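Local coordinates for flagellar protein (Xanthomonas campestris pv. campestris, PDB 3C12) that is probably required for assembly of the flagellar hook, as a hook-capping protein that may act as a scaffold, seen here as its C-terminal part, at residues L9-V21 with A102-I114. Residues are numbered along the deposited sequence; the frame is centred on the assembly and turned at random.
Sequences LVGHNVLVPSAQV and ATYVDAPVDSVTI
Asn13 and Asp106 reach across two antiparallel strands, 13-17 and 103-114, their side chains crossing at about a right angle while the amide and carboxylate planes stay nearly coplanar, 27° apart. Asn13 ND2 is modelled as a donor to Asp106 OD1 at 2.4 Å, too short to trust in detail; Lys30 adds a weak, long ion pair to the same oxygen. Asp106 holds CG anti to its backbone N (chi1 178°), which swings the carboxylate over the neighbouring strand and brings OD2 beside Leu15 CD1. The Asn13 side chain also lies beside that of Pro108, both pointing the same way, with Asn13 OD1 3.6 Å from Pro108 CB. Farther along this face, Pro17 CG approaches the Tyr104 ring obliquely, 3.6 Å from CE2.

Val14, Val16, Val105 and Ala107 point to the opposite face. Val109, just past the paired residues, lays CG2 across Val14 at about a right angle, 3.4 Å from Val14 CG1, and turns CB and CG1 toward the type II turn from Leu9 to His12. Backbone bonds fasten that turn to Val109: Gly11 N reaches Val109 O, and Val109 N reaches His12 O at 2.8 Å. Within the turn, Val10 points CG2 at Val112 CG2, 3.6 Å away.

At the far end, Val105 CG2 sits 3.4 Å from Ser18 CB and also touches Val21 CG1. Ser18 OG turns back to Gln20 O, while Thr103 OG1 donates to Ser18 O over 2.8 Å.

Alternating hydrogen-bonded and non-hydrogen-bonded pairs from Asn13-Pro108 to Pro17-Tyr104 make this a regular antiparallel ladder. Its long strand runs on from the Ig-like domain into the tudor-like domain, joining the two β-domains of this C-terminal part of FlgD.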
ATOM      1  N   LEU A   9      10.036 -12.478  15.541  1.00 62.97           N
ATOM      2  CA  LEU A   9       9.151 -11.355  15.323  1.00 62.61           C
ATOM      3  C   LEU A   9       8.002 -11.417  16.318  1.00 63.51           C
ATOM      4  O   LEU A   9       7.414 -10.396  16.673  1.00 62.85           O
ATOM      5  CB  LEU A   9       8.611 -11.389  13.901  1.00 60.88           C
ATOM      6  CG  LEU A   9       9.644 -11.138  12.810  1.00 59.83           C
ATOM      7  CD1 LEU A   9       9.020 -11.356  11.451  1.00 58.96           C
ATOM      8  CD2 LEU A   9      10.167  -9.726  12.945  1.00 57.94           C
ATOM      9  N   VAL A  10       7.689 -12.621  16.777  1.00 64.72           N
ATOM     10  CA  VAL A  10       6.599 -12.786  17.730  1.00 66.32           C
ATOM     11  C   VAL A  10       6.847 -11.912  18.957  1.00 66.47           C
ATOM     12  O   VAL A  10       7.939 -11.922  19.528  1.00 66.81           O
ATOM     13  CB  VAL A  10       6.455 -14.264  18.171  1.00 67.60           C
ATOM     14  CG1 VAL A  10       5.186 -14.437  19.003  1.00 67.92           C
ATOM     15  CG2 VAL A  10       6.421 -15.172  16.951  1.00 69.35           C
ATOM     16  N   GLY A  11       5.835 -11.147  19.351  1.00 66.43           N
ATOM     17  CA  GLY A  11       5.980 -10.282  20.509  1.00 66.06           C
ATOM     18  C   GLY A  11       6.389  -8.858  20.175  1.00 65.93           C
ATOM     19  O   GLY A  11       6.271  -7.956  21.003  1.00 66.21           O
ATOM     20  N   HIS A  12       6.869  -8.651  18.957  1.00 66.13           N
ATOM     21  CA  HIS A  12       7.293  -7.328  18.532  1.00 66.44           C
ATOM     22  C   HIS A  12       6.285  -6.693  17.576  1.00 65.15           C
ATOM     23  O   HIS A  12       5.226  -7.269  17.305  1.00 64.34           O
ATOM     24  CB  HIS A  12       8.667  -7.418  17.871  1.00 68.71           C
ATOM     25  CG  HIS A  12       9.768  -7.781  18.821  1.00 73.30           C
ATOM     26  ND1 HIS A  12      11.074  -7.953  18.418  1.00 73.57           N
ATOM     27  CD2 HIS A  12       9.758  -7.978  20.161  1.00 73.77           C
ATOM     28  CE1 HIS A  12      11.822  -8.240  19.468  1.00 74.42           C
ATOM     29  NE2 HIS A  12      11.047  -8.261  20.538  1.00 74.58           N
ATOM     30  N   ASN A  13       6.614  -5.499  17.084  1.00 63.32           N
ATOM     31  CA  ASN A  13       5.755  -4.772  16.151  1.00 61.53           C
ATOM     32  C   ASN A  13       6.410  -4.696  14.787  1.00 59.38           C
ATOM     33  O   ASN A  13       7.632  -4.636  14.669  1.00 59.45           O
ATOM     34  CB  ASN A  13       5.457  -3.360  16.669  1.00 62.87           C
ATOM     35  CG  ASN A  13       4.240  -3.318  17.575  1.00 64.24           C
ATOM     36  OD1 ASN A  13       4.134  -4.084  18.529  1.00 65.53           O
ATOM     37  ND2 ASN A  13       3.315  -2.421  17.279  1.00 65.49           N
ATOM     38  N   VAL A  14       5.589  -4.713  13.751  1.00 57.58           N
ATOM     39  CA  VAL A  14       6.102  -4.651  12.398  1.00 55.96           C
ATOM     40  C   VAL A  14       5.354  -3.620  11.580  1.00 55.68           C
ATOM     41  O   VAL A  14       4.257  -3.187  11.939  1.00 53.46           O
ATOM     42  CB  VAL A  14       5.981  -6.019  11.681  1.00 56.09           C
ATOM     43  CG1 VAL A  14       6.836  -7.051  12.388  1.00 56.39           C
ATOM     44  CG2 VAL A  14       4.524  -6.464  11.644  1.00 54.36           C
ATOM     45  N   LEU A  15       5.974  -3.223  10.479  1.00 54.99           N
ATOM     46  CA  LEU A  15       5.380  -2.267   9.574  1.00 53.29           C
ATOM     47  C   LEU A  15       5.128  -3.000   8.283  1.00 51.08           C
ATOM     48  O   LEU A  15       6.053  -3.489   7.645  1.00 51.01           O
ATOM     49  CB  LEU A  15       6.316  -1.083   9.336  1.00 56.12           C
ATOM     50  CG  LEU A  15       6.144   0.114  10.275  1.00 58.97           C
ATOM     51  CD1 LEU A  15       6.246  -0.336  11.717  1.00 60.17           C
ATOM     52  CD2 LEU A  15       7.200   1.149   9.963  1.00 59.78           C
ATOM     53  N   VAL A  16       3.861  -3.087   7.914  1.00 49.82           N
ATOM     54  CA  VAL A  16       3.477  -3.759   6.691  1.00 48.89           C
ATOM     55  C   VAL A  16       2.572  -2.860   5.868  1.00 48.41           C
ATOM     56  O   VAL A  16       1.842  -2.030   6.407  1.00 46.81           O
ATOM     57  CB  VAL A  16       2.732  -5.073   6.996  1.00 48.93           C
ATOM     58  CG1 VAL A  16       3.662  -6.046   7.685  1.00 49.02           C
ATOM     59  CG2 VAL A  16       1.530  -4.791   7.879  1.00 48.94           C
ATOM     60  N   PRO A  17       2.633  -2.998   4.542  1.00 48.42           N
ATOM     61  CA  PRO A  17       1.807  -2.199   3.636  1.00 47.74           C
ATOM     62  C   PRO A  17       0.351  -2.580   3.855  1.00 47.54           C
ATOM     63  O   PRO A  17      -0.017  -3.738   3.683  1.00 47.31           O
ATOM     64  CB  PRO A  17       2.303  -2.621   2.257  1.00 47.91           C
ATOM     65  CG  PRO A  17       3.718  -2.993   2.508  1.00 49.77           C
ATOM     66  CD  PRO A  17       3.630  -3.771   3.788  1.00 47.80           C
ATOM     67  N   SER A  18      -0.476  -1.615   4.239  1.00 46.23           N
ATOM     68  CA  SER A  18      -1.884  -1.896   4.479  1.00 45.13           C
ATOM     69  C   SER A  18      -2.758  -0.739   4.031  1.00 44.90           C
ATOM     70  O   SER A  18      -2.420   0.416   4.250  1.00 45.13           O
ATOM     71  CB  SER A  18      -2.113  -2.177   5.969  1.00 44.53           C
ATOM     72  OG  SER A  18      -3.443  -2.574   6.223  1.00 44.46           O
ATOM     73  N   ALA A  19      -3.875  -1.056   3.389  1.00 45.23           N
ATOM     74  CA  ALA A  19      -4.798  -0.032   2.925  1.00 44.62           C
ATOM     75  C   ALA A  19      -5.766   0.304   4.045  1.00 44.96           C
ATOM     76  O   ALA A  19      -6.560   1.228   3.929  1.00 46.11           O
ATOM     77  CB  ALA A  19      -5.561  -0.521   1.710  1.00 43.36           C
ATOM     78  N   GLN A  20      -5.702  -0.453   5.133  1.00 44.64           N
ATOM     79  CA  GLN A  20      -6.576  -0.204   6.266  1.00 46.18           C
ATOM     80  C   GLN A  20      -5.842  -0.320   7.591  1.00 44.83           C
ATOM     81  O   GLN A  20      -4.746  -0.864   7.661  1.00 42.05           O
ATOM     82  CB  GLN A  20      -7.794  -1.146   6.230  1.00 48.20           C
ATOM     83  CG  GLN A  20      -7.501  -2.615   5.956  1.00 53.40           C
ATOM     84  CD  GLN A  20      -8.768  -3.452   5.792  1.00 56.15           C
ATOM     85  OE1 GLN A  20      -9.650  -3.114   5.007  1.00 56.78           O
ATOM     86  NE2 GLN A  20      -8.851  -4.554   6.526  1.00 57.95           N
ATOM     87  N   VAL A  21      -6.445   0.231   8.635  1.00 45.02           N
ATOM     88  CA  VAL A  21      -5.877   0.195   9.977  1.00 46.06           C
ATOM     89  C   VAL A  21      -6.937  -0.401  10.891  1.00 46.64           C
ATOM     90  O   VAL A  21      -8.101  -0.471  10.526  1.00 46.30           O
ATOM     91  CB  VAL A  21      -5.524   1.610  10.477  1.00 46.09           C
ATOM     92  CG1 VAL A  21      -4.538   2.266   9.531  1.00 46.29           C
ATOM     93  CG2 VAL A  21      -6.774   2.448  10.579  1.00 45.90           C
ATOM     94  N   ALA A 102       1.816   5.432  -0.500  1.00 41.88           N
ATOM     95  CA  ALA A 102       1.552   4.103   0.050  1.00 40.52           C
ATOM     96  C   ALA A 102       1.583   4.148   1.564  1.00 39.41           C
ATOM     97  O   ALA A 102       2.478   4.736   2.153  1.00 39.01           O
ATOM     98  CB  ALA A 102       2.585   3.119  -0.449  1.00 39.77           C
ATOM     99  N   THR A 103       0.604   3.517   2.194  1.00 39.22           N
ATOM    100  CA  THR A 103       0.534   3.502   3.647  1.00 41.10           C
ATOM    101  C   THR A 103       1.091   2.218   4.249  1.00 42.25           C
ATOM    102  O   THR A 103       0.829   1.124   3.755  1.00 41.65           O
ATOM    103  CB  THR A 103      -0.919   3.677   4.126  1.00 40.12           C
ATOM    104  OG1 THR A 103      -1.801   2.979   3.239  1.00 41.39           O
ATOM    105  CG2 THR A 103      -1.302   5.137   4.154  1.00 40.93           C
ATOM    106  N   TYR A 104       1.874   2.368   5.315  1.00 42.57           N
ATOM    107  CA  TYR A 104       2.453   1.230   6.020  1.00 43.43           C
ATOM    108  C   TYR A 104       1.947   1.298   7.435  1.00 43.99           C
ATOM    109  O   TYR A 104       2.171   2.275   8.145  1.00 44.00           O
ATOM    110  CB  TYR A 104       3.989   1.271   6.009  1.00 45.16           C
ATOM    111  CG  TYR A 104       4.568   1.287   4.613  1.00 47.21           C
ATOM    112  CD1 TYR A 104       4.573   2.465   3.859  1.00 47.23           C
ATOM    113  CD2 TYR A 104       5.034   0.118   4.013  1.00 46.62           C
ATOM    114  CE1 TYR A 104       5.021   2.479   2.535  1.00 48.59           C
ATOM    115  CE2 TYR A 104       5.485   0.119   2.686  1.00 47.71           C
ATOM    116  CZ  TYR A 104       5.472   1.303   1.951  1.00 49.11           C
ATOM    117  OH  TYR A 104       5.872   1.321   0.624  1.00 50.21           O
ATOM    118  N   VAL A 105       1.253   0.250   7.844  1.00 45.36           N
ATOM    119  CA  VAL A 105       0.678   0.211   9.173  1.00 46.00           C
ATOM    120  C   VAL A 105       1.515  -0.544  10.173  1.00 46.89           C
ATOM    121  O   VAL A 105       2.105  -1.581   9.854  1.00 45.84           O
ATOM    122  CB  VAL A 105      -0.707  -0.431   9.137  1.00 45.62           C
ATOM    123  CG1 VAL A 105      -1.298  -0.466  10.522  1.00 44.20           C
ATOM    124  CG2 VAL A 105      -1.587   0.333   8.188  1.00 45.19           C
ATOM    125  N   ASP A 106       1.560  -0.011  11.389  1.00 48.68           N
ATOM    126  CA  ASP A 106       2.293  -0.664  12.455  1.00 51.36           C
ATOM    127  C   ASP A 106       1.329  -1.554  13.237  1.00 51.64           C
ATOM    128  O   ASP A 106       0.242  -1.112  13.625  1.00 52.75           O
ATOM    129  CB  ASP A 106       2.926   0.354  13.393  1.00 53.86           C
ATOM    130  CG  ASP A 106       3.655  -0.314  14.552  1.00 57.69           C
ATOM    131  OD1 ASP A 106       2.970  -0.804  15.486  1.00 59.67           O
ATOM    132  OD2 ASP A 106       4.906  -0.371  14.518  1.00 58.29           O
ATOM    133  N   ALA A 107       1.735  -2.802  13.467  1.00 50.53           N
ATOM    134  CA  ALA A 107       0.897  -3.754  14.173  1.00 50.17           C
ATOM    135  C   ALA A 107       1.711  -4.759  14.948  1.00 50.10           C
ATOM    136  O   ALA A 107       2.812  -5.135  14.543  1.00 49.76           O
ATOM    137  CB  ALA A 107       0.005  -4.493  13.189  1.00 50.05           C
ATOM    138  N   PRO A 108       1.166  -5.225  16.077  1.00 49.84           N
ATOM    139  CA  PRO A 108       1.850  -6.203  16.919  1.00 49.59           C
ATOM    140  C   PRO A 108       1.738  -7.624  16.348  1.00 49.50           C
ATOM    141  O   PRO A 108       0.649  -8.083  15.990  1.00 47.07           O
ATOM    142  CB  PRO A 108       1.144  -6.036  18.256  1.00 48.59           C
ATOM    143  CG  PRO A 108      -0.259  -5.777  17.840  1.00 48.66           C
ATOM    144  CD  PRO A 108      -0.107  -4.803  16.691  1.00 49.08           C
ATOM    145  N   VAL A 109       2.878  -8.302  16.246  1.00 50.57           N
ATOM    146  CA  VAL A 109       2.932  -9.672  15.736  1.00 51.40           C
ATOM    147  C   VAL A 109       2.502 -10.595  16.867  1.00 51.99           C
ATOM    148  O   VAL A 109       3.340 -11.059  17.646  1.00 51.79           O
ATOM    149  CB  VAL A 109       4.357 -10.058  15.320  1.00 51.36           C
ATOM    150  CG1 VAL A 109       4.373 -11.478  14.796  1.00 50.94           C
ATOM    151  CG2 VAL A 109       4.879  -9.088  14.277  1.00 49.69           C
ATOM    152  N   ASP A 110       1.199 -10.851  16.955  1.00 52.69           N
ATOM    153  CA  ASP A 110       0.654 -11.692  18.008  1.00 53.48           C
ATOM    154  C   ASP A 110       1.263 -13.086  18.018  1.00 53.09           C
ATOM    155  O   ASP A 110       1.513 -13.658  19.086  1.00 52.95           O
ATOM    156  CB  ASP A 110      -0.864 -11.800  17.879  1.00 55.71           C
ATOM    157  CG  ASP A 110      -1.477 -12.679  18.962  1.00 58.50           C
ATOM    158  OD1 ASP A 110      -1.339 -12.337  20.162  1.00 58.91           O
ATOM    159  OD2 ASP A 110      -2.086 -13.718  18.612  1.00 59.88           O
ATOM    160  N   SER A 111       1.501 -13.635  16.834  1.00 51.86           N
ATOM    161  CA  SER A 111       2.090 -14.963  16.734  1.00 51.05           C
ATOM    162  C   SER A 111       2.473 -15.275  15.304  1.00 50.52           C
ATOM    163  O   SER A 111       2.145 -14.534  14.377  1.00 50.45           O
ATOM    164  CB  SER A 111       1.107 -16.020  17.232  1.00 50.93           C
ATOM    165  OG  SER A 111      -0.036 -16.077  16.396  1.00 48.69           O
ATOM    166  N   VAL A 112       3.170 -16.386  15.132  1.00 50.26           N
ATOM    167  CA  VAL A 112       3.594 -16.805  13.810  1.00 51.26           C
ATOM    168  C   VAL A 112       3.121 -18.226  13.548  1.00 51.38           C
ATOM    169  O   VAL A 112       3.141 -19.079  14.439  1.00 50.93           O
ATOM    170  CB  VAL A 112       5.138 -16.735  13.670  1.00 50.78           C
ATOM    171  CG1 VAL A 112       5.606 -17.611  12.518  1.00 50.91           C
ATOM    172  CG2 VAL A 112       5.562 -15.300  13.430  1.00 51.27           C
ATOM    173  N   THR A 113       2.673 -18.466  12.323  1.00 51.45           N
ATOM    174  CA  THR A 113       2.219 -19.785  11.939  1.00 51.74           C
ATOM    175  C   THR A 113       2.972 -20.262  10.714  1.00 53.84           C
ATOM    176  O   THR A 113       3.245 -19.504   9.784  1.00 53.07           O
ATOM    177  CB  THR A 113       0.711 -19.810  11.645  1.00 50.42           C
ATOM    178  OG1 THR A 113      -0.020 -19.676  12.874  1.00 49.22           O
ATOM    179  CG2 THR A 113       0.332 -21.115  10.964  1.00 46.47           C
ATOM    180  N   ILE A 114       3.323 -21.538  10.736  1.00 56.67           N
ATOM    181  CA  ILE A 114       4.040 -22.143   9.637  1.00 58.41           C
ATOM    182  C   ILE A 114       3.184 -23.284   9.120  1.00 60.73           C
ATOM    183  O   ILE A 114       3.062 -24.336   9.761  1.00 61.04           O
ATOM    184  CB  ILE A 114       5.377 -22.683  10.101  1.00 57.00           C
ATOM    185  CG1 ILE A 114       6.093 -21.617  10.934  1.00 56.72           C
ATOM    186  CG2 ILE A 114       6.196 -23.070   8.894  1.00 56.99           C
ATOM    187  CD1 ILE A 114       7.352 -22.090  11.589  1.00 56.05           C
TER